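Local coordinates for protein AA9 family lytic polysaccharide monooxygenase cel61B (Hypocrea jecorina, PDB 2VTC) that cleaves glycosidic bonds of crystalline and amorphous polysaccharides such as cellulose by copper-dependent oxidation, as a secreted lytic polysaccharide monooxygenase, at residues I66-C78 with A217-L229. Sequence-based numbering, arbitrary orientation.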
ATOM      1  N   ILE A  66      -9.389   3.616   5.389  1.00 19.08           N
ATOM      2  CA  ILE A  66      -9.645   5.004   5.010  1.00 18.65           C
ATOM      3  C   ILE A  66     -10.788   4.960   4.005  1.00 18.95           C
ATOM      4  O   ILE A  66     -10.776   4.083   3.132  1.00 19.18           O
ATOM      5  CB  ILE A  66      -8.353   5.650   4.362  1.00 18.13           C
ATOM      6  CG1 ILE A  66      -7.145   5.485   5.303  1.00 18.84           C
ATOM      7  CG2 ILE A  66      -8.564   7.093   3.948  1.00 17.49           C
ATOM      8  CD1 ILE A  66      -7.349   6.055   6.695  1.00 19.13           C
ATOM      9  N   SER A  67     -11.762   5.859   4.149  1.00 19.53           N
ATOM     10  CA  SER A  67     -12.997   5.840   3.333  1.00 19.24           C
ATOM     11  C   SER A  67     -12.950   6.894   2.219  1.00 19.53           C
ATOM     12  O   SER A  67     -12.122   7.811   2.257  1.00 18.55           O
ATOM     13  CB  SER A  67     -14.255   6.025   4.219  1.00 20.20           C
ATOM     14  OG  SER A  67     -14.306   5.016   5.215  1.00 22.53           O
ATOM     15  N   PRO A  68     -13.783   6.749   1.171  1.00 18.20           N
ATOM     16  CA  PRO A  68     -13.822   7.739   0.099  1.00 18.09           C
ATOM     17  C   PRO A  68     -13.995   9.200   0.546  1.00 18.76           C
ATOM     18  O   PRO A  68     -13.469  10.109  -0.115  1.00 18.05           O
ATOM     19  CB  PRO A  68     -14.976   7.249  -0.802  1.00 17.41           C
ATOM     20  CG  PRO A  68     -14.967   5.791  -0.589  1.00 18.01           C
ATOM     21  CD  PRO A  68     -14.656   5.589   0.879  1.00 18.41           C
ATOM     22  N   ASP A  69     -14.704   9.422   1.660  1.00 19.90           N
ATOM     23  CA  ASP A  69     -14.852  10.781   2.192  1.00 20.93           C
ATOM     24  C   ASP A  69     -13.537  11.315   2.784  1.00 20.52           C
ATOM     25  O   ASP A  69     -13.477  12.470   3.234  1.00 22.26           O
ATOM     26  CB  ASP A  69     -16.023  10.898   3.203  1.00 21.31           C
ATOM     27  CG  ASP A  69     -15.902   9.956   4.403  1.00 24.91           C
ATOM     28  OD1 ASP A  69     -14.876   9.284   4.612  1.00 27.00           O
ATOM     29  OD2 ASP A  69     -16.888   9.892   5.202  1.00 31.20           O
ATOM     30  N   GLN A  70     -12.506  10.470   2.777  1.00 19.09           N
ATOM     31  CA  GLN A  70     -11.165  10.868   3.227  1.00 18.51           C
ATOM     32  C   GLN A  70     -10.134  10.874   2.080  1.00 18.17           C
ATOM     33  O   GLN A  70      -8.939  10.999   2.336  1.00 17.97           O
ATOM     34  CB  GLN A  70     -10.690   9.944   4.326  1.00 18.88           C
ATOM     35  CG  GLN A  70     -11.570   9.949   5.563  1.00 21.39           C
ATOM     36  CD  GLN A  70     -11.111   8.938   6.565  1.00 22.79           C
ATOM     37  OE1 GLN A  70     -11.311   7.733   6.396  1.00 22.54           O
ATOM     38  NE2 GLN A  70     -10.449   9.417   7.627  1.00 22.26           N
ATOM     39  N   TYR A  71     -10.583  10.722   0.836  1.00 17.57           N
ATOM     40  CA  TYR A  71      -9.641  10.640  -0.297  1.00 16.44           C
ATOM     41  C   TYR A  71      -8.830  11.915  -0.567  1.00 17.35           C
ATOM     42  O   TYR A  71      -7.840  11.854  -1.308  1.00 17.54           O
ATOM     43  CB  TYR A  71     -10.344  10.182  -1.584  1.00 17.41           C
ATOM     44  CG  TYR A  71     -10.752   8.719  -1.676  1.00 16.02           C
ATOM     45  CD1 TYR A  71     -10.284   7.737  -0.794  1.00 14.79           C
ATOM     46  CD2 TYR A  71     -11.586   8.309  -2.732  1.00 18.08           C
ATOM     47  CE1 TYR A  71     -10.671   6.377  -0.926  1.00 14.51           C
ATOM     48  CE2 TYR A  71     -11.957   6.977  -2.871  1.00 16.94           C
ATOM     49  CZ  TYR A  71     -11.502   6.018  -1.996  1.00 16.13           C
ATOM     50  OH  TYR A  71     -11.863   4.690  -2.108  1.00 16.58           O
ATOM     51  N   THR A  72      -9.245  13.064  -0.010  1.00 16.79           N
ATOM     52  CA  THR A  72      -8.479  14.304  -0.195  1.00 17.73           C
ATOM     53  C   THR A  72      -7.715  14.727   1.063  1.00 17.49           C
ATOM     54  O   THR A  72      -7.203  15.842   1.096  1.00 19.26           O
ATOM     55  CB  THR A  72      -9.362  15.484  -0.651  1.00 17.98           C
ATOM     56  OG1 THR A  72     -10.264  15.849   0.405  1.00 20.33           O
ATOM     57  CG2 THR A  72     -10.140  15.123  -1.921  1.00 19.98           C
ATOM     58  N   THR A  73      -7.670  13.849   2.063  1.00 17.52           N
ATOM     59  CA  THR A  73      -7.083  14.155   3.386  1.00 17.86           C
ATOM     60  C   THR A  73      -5.716  13.511   3.550  1.00 18.32           C
ATOM     61  O   THR A  73      -5.388  12.553   2.852  1.00 18.15           O
ATOM     62  CB  THR A  73      -8.003  13.683   4.565  1.00 18.59           C
ATOM     63  OG1 THR A  73      -7.916  12.261   4.729  1.00 18.52           O
ATOM     64  CG2 THR A  73      -9.468  14.135   4.362  1.00 19.55           C
ATOM     65  N   PRO A  74      -4.873  14.047   4.461  1.00 17.60           N
ATOM     66  CA  PRO A  74      -3.574  13.419   4.708  1.00 17.39           C
ATOM     67  C   PRO A  74      -3.597  11.929   5.060  1.00 16.89           C
ATOM     68  O   PRO A  74      -2.628  11.224   4.793  1.00 16.85           O
ATOM     69  CB  PRO A  74      -3.011  14.253   5.882  1.00 16.24           C
ATOM     70  CG  PRO A  74      -3.616  15.617   5.671  1.00 17.68           C
ATOM     71  CD  PRO A  74      -5.052  15.279   5.261  1.00 19.04           C
ATOM     72  N   ASP A  75      -4.706  11.452   5.646  1.00 15.95           N
ATOM     73  CA  ASP A  75      -4.812  10.067   6.046  1.00 16.19           C
ATOM     74  C   ASP A  75      -4.738   9.077   4.858  1.00 15.04           C
ATOM     75  O   ASP A  75      -4.371   7.925   5.062  1.00 15.38           O
ATOM     76  CB  ASP A  75      -6.118   9.858   6.825  1.00 15.70           C
ATOM     77  CG  ASP A  75      -5.960  10.192   8.318  1.00 18.63           C
ATOM     78  OD1 ASP A  75      -4.816  10.565   8.752  1.00 17.75           O
ATOM     79  OD2 ASP A  75      -6.982  10.103   9.049  1.00 19.45           O
ATOM     80  N   ILE A  76      -5.068   9.540   3.648  1.00 16.02           N
ATOM     81  CA  ILE A  76      -4.989   8.646   2.467  1.00 15.39           C
ATOM     82  C   ILE A  76      -3.542   8.369   2.029  1.00 15.01           C
ATOM     83  O   ILE A  76      -3.261   7.418   1.317  1.00 14.74           O
ATOM     84  CB  ILE A  76      -5.841   9.179   1.267  1.00 14.47           C
ATOM     85  CG1 ILE A  76      -6.069   8.082   0.195  1.00 14.51           C
ATOM     86  CG2 ILE A  76      -5.160  10.347   0.581  1.00 15.95           C
ATOM     87  CD1 ILE A  76      -6.727   6.778   0.738  1.00 15.86           C
ATOM     88  N   VAL A  77      -2.600   9.199   2.475  1.00 15.39           N
ATOM     89  CA  VAL A  77      -1.218   9.012   2.030  1.00 14.89           C
ATOM     90  C   VAL A  77      -0.634   7.670   2.511  1.00 15.06           C
ATOM     91  O   VAL A  77      -0.262   6.823   1.682  1.00 14.93           O
ATOM     92  CB  VAL A  77      -0.295  10.193   2.486  1.00 14.65           C
ATOM     93  CG1 VAL A  77       1.119   9.950   1.943  1.00 15.69           C
ATOM     94  CG2 VAL A  77      -0.837  11.558   2.024  1.00 15.72           C
ATOM     95  N   CYS A  78      -0.589   7.479   3.837  1.00 14.84           N
ATOM     96  CA  CYS A  78      -0.003   6.304   4.469  1.00 15.50           C
ATOM     97  C   CYS A  78      -0.825   5.785   5.654  1.00 15.41           C
ATOM     98  O   CYS A  78      -0.306   5.104   6.520  1.00 15.55           O
ATOM     99  CB  CYS A  78       1.450   6.569   4.911  1.00 16.45           C
ATOM    100  SG  CYS A  78       2.594   6.745   3.525  1.00 16.84           S
ATOM    101  N   ALA A 217      -1.123  11.710  -3.305  1.00 16.91           N
ATOM    102  CA  ALA A 217      -2.053  10.630  -2.863  1.00 17.19           C
ATOM    103  C   ALA A 217      -3.493  11.121  -2.813  1.00 17.82           C
ATOM    104  O   ALA A 217      -4.430  10.332  -3.031  1.00 18.13           O
ATOM    105  CB  ALA A 217      -1.631  10.012  -1.533  1.00 17.27           C
ATOM    106  N   THR A 218      -3.663  12.419  -2.544  1.00 17.68           N
ATOM    107  CA  THR A 218      -4.980  13.055  -2.405  1.00 18.66           C
ATOM    108  C   THR A 218      -5.687  13.258  -3.758  1.00 18.25           C
ATOM    109  O   THR A 218      -6.829  13.724  -3.807  1.00 19.18           O
ATOM    110  CB  THR A 218      -4.857  14.390  -1.645  1.00 19.65           C
ATOM    111  OG1 THR A 218      -3.899  15.221  -2.313  1.00 21.65           O
ATOM    112  CG2 THR A 218      -4.404  14.135  -0.224  1.00 18.35           C
ATOM    113  N   GLN A 219      -5.011  12.886  -4.843  1.00 18.59           N
ATOM    114  CA  GLN A 219      -5.562  12.943  -6.194  1.00 19.33           C
ATOM    115  C   GLN A 219      -5.685  11.547  -6.841  1.00 18.62           C
ATOM    116  O   GLN A 219      -6.048  11.441  -8.010  1.00 19.08           O
ATOM    117  CB  GLN A 219      -4.723  13.883  -7.078  1.00 19.76           C
ATOM    118  CG  GLN A 219      -4.863  15.364  -6.724  1.00 22.05           C
ATOM    119  CD  GLN A 219      -3.895  16.272  -7.510  1.00 23.33           C
ATOM    120  OE1 GLN A 219      -3.445  15.936  -8.614  1.00 31.61           O
ATOM    121  NE2 GLN A 219      -3.576  17.421  -6.935  1.00 30.38           N
ATOM    122  N   LEU A 220      -5.406  10.492  -6.077  1.00 16.68           N
ATOM    123  CA  LEU A 220      -5.447   9.128  -6.644  1.00 16.66           C
ATOM    124  C   LEU A 220      -6.854   8.694  -7.017  1.00 17.54           C
ATOM    125  O   LEU A 220      -7.058   8.126  -8.103  1.00 17.58           O
ATOM    126  CB  LEU A 220      -4.834   8.089  -5.710  1.00 17.01           C
ATOM    127  CG  LEU A 220      -3.342   8.228  -5.425  1.00 15.18           C
ATOM    128  CD1 LEU A 220      -2.975   7.292  -4.305  1.00 16.33           C
ATOM    129  CD2 LEU A 220      -2.451   7.949  -6.660  1.00 16.18           C
ATOM    130  N   TYR A 221      -7.808   8.977  -6.126  1.00 17.70           N
ATOM    131  CA  TYR A 221      -9.172   8.426  -6.224  1.00 17.45           C
ATOM    132  C   TYR A 221     -10.261   9.448  -5.888  1.00 18.83           C
ATOM    133  O   TYR A 221     -10.058  10.321  -5.032  1.00 18.66           O
ATOM    134  CB  TYR A 221      -9.363   7.292  -5.218  1.00 16.93           C
ATOM    135  CG  TYR A 221      -8.259   6.281  -5.155  1.00 16.06           C
ATOM    136  CD1 TYR A 221      -7.948   5.513  -6.274  1.00 15.43           C
ATOM    137  CD2 TYR A 221      -7.538   6.069  -3.961  1.00 14.57           C
ATOM    138  CE1 TYR A 221      -6.927   4.574  -6.226  1.00 16.38           C
ATOM    139  CE2 TYR A 221      -6.523   5.117  -3.892  1.00 13.18           C
ATOM    140  CZ  TYR A 221      -6.226   4.372  -5.046  1.00 14.32           C
ATOM    141  OH  TYR A 221      -5.238   3.419  -5.016  1.00 14.62           O
ATOM    142  N   LYS A 222     -11.411   9.301  -6.558  1.00 19.77           N
ATOM    143  CA  LYS A 222     -12.628  10.072  -6.254  1.00 20.61           C
ATOM    144  C   LYS A 222     -13.748   9.092  -5.847  1.00 21.10           C
ATOM    145  O   LYS A 222     -13.761   7.939  -6.303  1.00 21.08           O
ATOM    146  CB  LYS A 222     -13.060  10.929  -7.453  1.00 22.03           C
ATOM    147  CG  LYS A 222     -12.049  12.005  -7.832  1.00 25.14           C
ATOM    148  CD  LYS A 222     -12.644  13.042  -8.764  1.00 31.94           C
ATOM    149  CE  LYS A 222     -11.555  13.959  -9.334  1.00 34.95           C
ATOM    150  NZ  LYS A 222     -12.099  15.067 -10.182  1.00 38.87           N
ATOM    151  N   PRO A 223     -14.674   9.520  -4.960  1.00 21.05           N
ATOM    152  CA  PRO A 223     -15.737   8.601  -4.491  1.00 21.05           C
ATOM    153  C   PRO A 223     -16.655   8.035  -5.581  1.00 22.17           C
ATOM    154  O   PRO A 223     -17.329   7.026  -5.338  1.00 22.43           O
ATOM    155  CB  PRO A 223     -16.534   9.465  -3.512  1.00 21.68           C
ATOM    156  CG  PRO A 223     -15.513  10.487  -3.033  1.00 20.30           C
ATOM    157  CD  PRO A 223     -14.764  10.826  -4.279  1.00 21.02           C
ATOM    158  N   THR A 224     -16.645   8.667  -6.750  1.00 21.97           N
ATOM    159  CA  THR A 224     -17.493   8.262  -7.890  1.00 23.12           C
ATOM    160  C   THR A 224     -16.757   7.563  -9.029  1.00 22.98           C
ATOM    161  O   THR A 224     -17.359   7.285 -10.086  1.00 22.97           O
ATOM    162  CB  THR A 224     -18.232   9.486  -8.482  1.00 23.66           C
ATOM    163  OG1 THR A 224     -17.276  10.493  -8.856  1.00 25.77           O
ATOM    164  CG2 THR A 224     -19.257  10.056  -7.461  1.00 25.52           C
ATOM    165  N   ASP A 225     -15.459   7.297  -8.863  1.00 21.59           N
ATOM    166  CA  ASP A 225     -14.714   6.595  -9.903  1.00 21.73           C
ATOM    167  C   ASP A 225     -15.332   5.224 -10.195  1.00 21.06           C
ATOM    168  O   ASP A 225     -15.861   4.579  -9.285  1.00 20.77           O
ATOM    169  CB  ASP A 225     -13.249   6.437  -9.500  1.00 21.35           C
ATOM    170  CG  ASP A 225     -12.452   7.737  -9.627  1.00 22.61           C
ATOM    171  OD1 ASP A 225     -12.905   8.717 -10.280  1.00 22.50           O
ATOM    172  OD2 ASP A 225     -11.332   7.752  -9.065  1.00 24.33           O
ATOM    173  N   PRO A 226     -15.273   4.780 -11.472  1.00 21.81           N
ATOM    174  CA  PRO A 226     -15.942   3.530 -11.864  1.00 21.80           C
ATOM    175  C   PRO A 226     -15.515   2.236 -11.150  1.00 21.48           C
ATOM    176  O   PRO A 226     -16.322   1.287 -11.080  1.00 22.34           O
ATOM    177  CB  PRO A 226     -15.698   3.470 -13.389  1.00 22.02           C
ATOM    178  CG  PRO A 226     -14.488   4.319 -13.625  1.00 23.04           C
ATOM    179  CD  PRO A 226     -14.651   5.441 -12.628  1.00 21.73           C
ATOM    180  N   GLY A 227     -14.277   2.177 -10.634  1.00 19.51           N
ATOM    181  CA  GLY A 227     -13.793   1.021  -9.894  1.00 19.12           C
ATOM    182  C   GLY A 227     -13.837   1.221  -8.390  1.00 17.82           C
ATOM    183  O   GLY A 227     -13.446   0.336  -7.620  1.00 18.45           O
ATOM    184  N   ILE A 228     -14.334   2.393  -7.984  1.00 18.65           N
ATOM    185  CA  ILE A 228     -14.520   2.729  -6.568  1.00 18.50           C
ATOM    186  C   ILE A 228     -15.989   2.503  -6.158  1.00 19.13           C
ATOM    187  O   ILE A 228     -16.271   1.931  -5.087  1.00 18.79           O
ATOM    188  CB  ILE A 228     -14.123   4.212  -6.271  1.00 19.03           C
ATOM    189  CG1 ILE A 228     -12.603   4.424  -6.431  1.00 18.18           C
ATOM    190  CG2 ILE A 228     -14.653   4.699  -4.874  1.00 19.01           C
ATOM    191  CD1 ILE A 228     -11.700   3.628  -5.481  1.00 18.88           C
ATOM    192  N   LEU A 229     -16.879   2.957  -7.037  1.00 19.62           N
ATOM    193  CA  LEU A 229     -18.335   2.827  -6.846  1.00 20.49           C
ATOM    194  C   LEU A 229     -18.904   1.905  -7.942  1.00 19.80           C
ATOM    195  O   LEU A 229     -19.032   2.317  -9.093  1.00 19.64           O
ATOM    196  CB  LEU A 229     -18.987   4.193  -6.922  1.00 20.08           C
ATOM    197  CG  LEU A 229     -20.516   4.295  -6.725  1.00 22.21           C
ATOM    198  CD1 LEU A 229     -20.900   3.946  -5.291  1.00 22.78           C
ATOM    199  CD2 LEU A 229     -21.019   5.668  -7.124  1.00 22.12           C
TER
HETATM  200  O   HOH W   1      -7.122   9.912  -3.362  1.00 16.38           O
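Water 1 bridges Tyr71 and the loop 217-229: its oxygen lies 2.9 Å from Tyr71 O and 2.7 Å from Ala217 O, both acceptors. It accepts from Tyr221 N at 3.0 Å. Next to it, Thr218 CA points its hydrogen at Tyr71 O (3.3 Å). Tyr71 CG stands anti to its carbonyl carbon (chi1 -73°), which lays the ring between Pro68 CA, over the centre of one face, and Tyr221 CB over the other, offset toward the CD2-CE2 rim, 3.8 Å from the ring centroid and 28° off its normal. Beyond that CB, the edge of the Tyr221 ring turns toward the same face in an edge-to-face pair, planes at 54°. Both segments, mostly loop with short 3-10 and helical turns, lie over the beta-sandwich core of the AA9 fold; Tyr71 OH is hydrogen-bonded to Asn194 ND2 and Tyr221 OH to Glu179 OE1. Ile228 CD1 touches Tyr71 OH at 3.5 Å. Shortening Tyr71 to an alanine would probably leave Tyr221 CB without its aromatic face and Asn194 ND2 without its hydroxyl partner. At one end, Pro68 CB packs on Pro223 CB; at the other, Ala217 CB sits 3.7 Å from Val77 CA, one residue before Cys78, disulfide-bonded to Cys198.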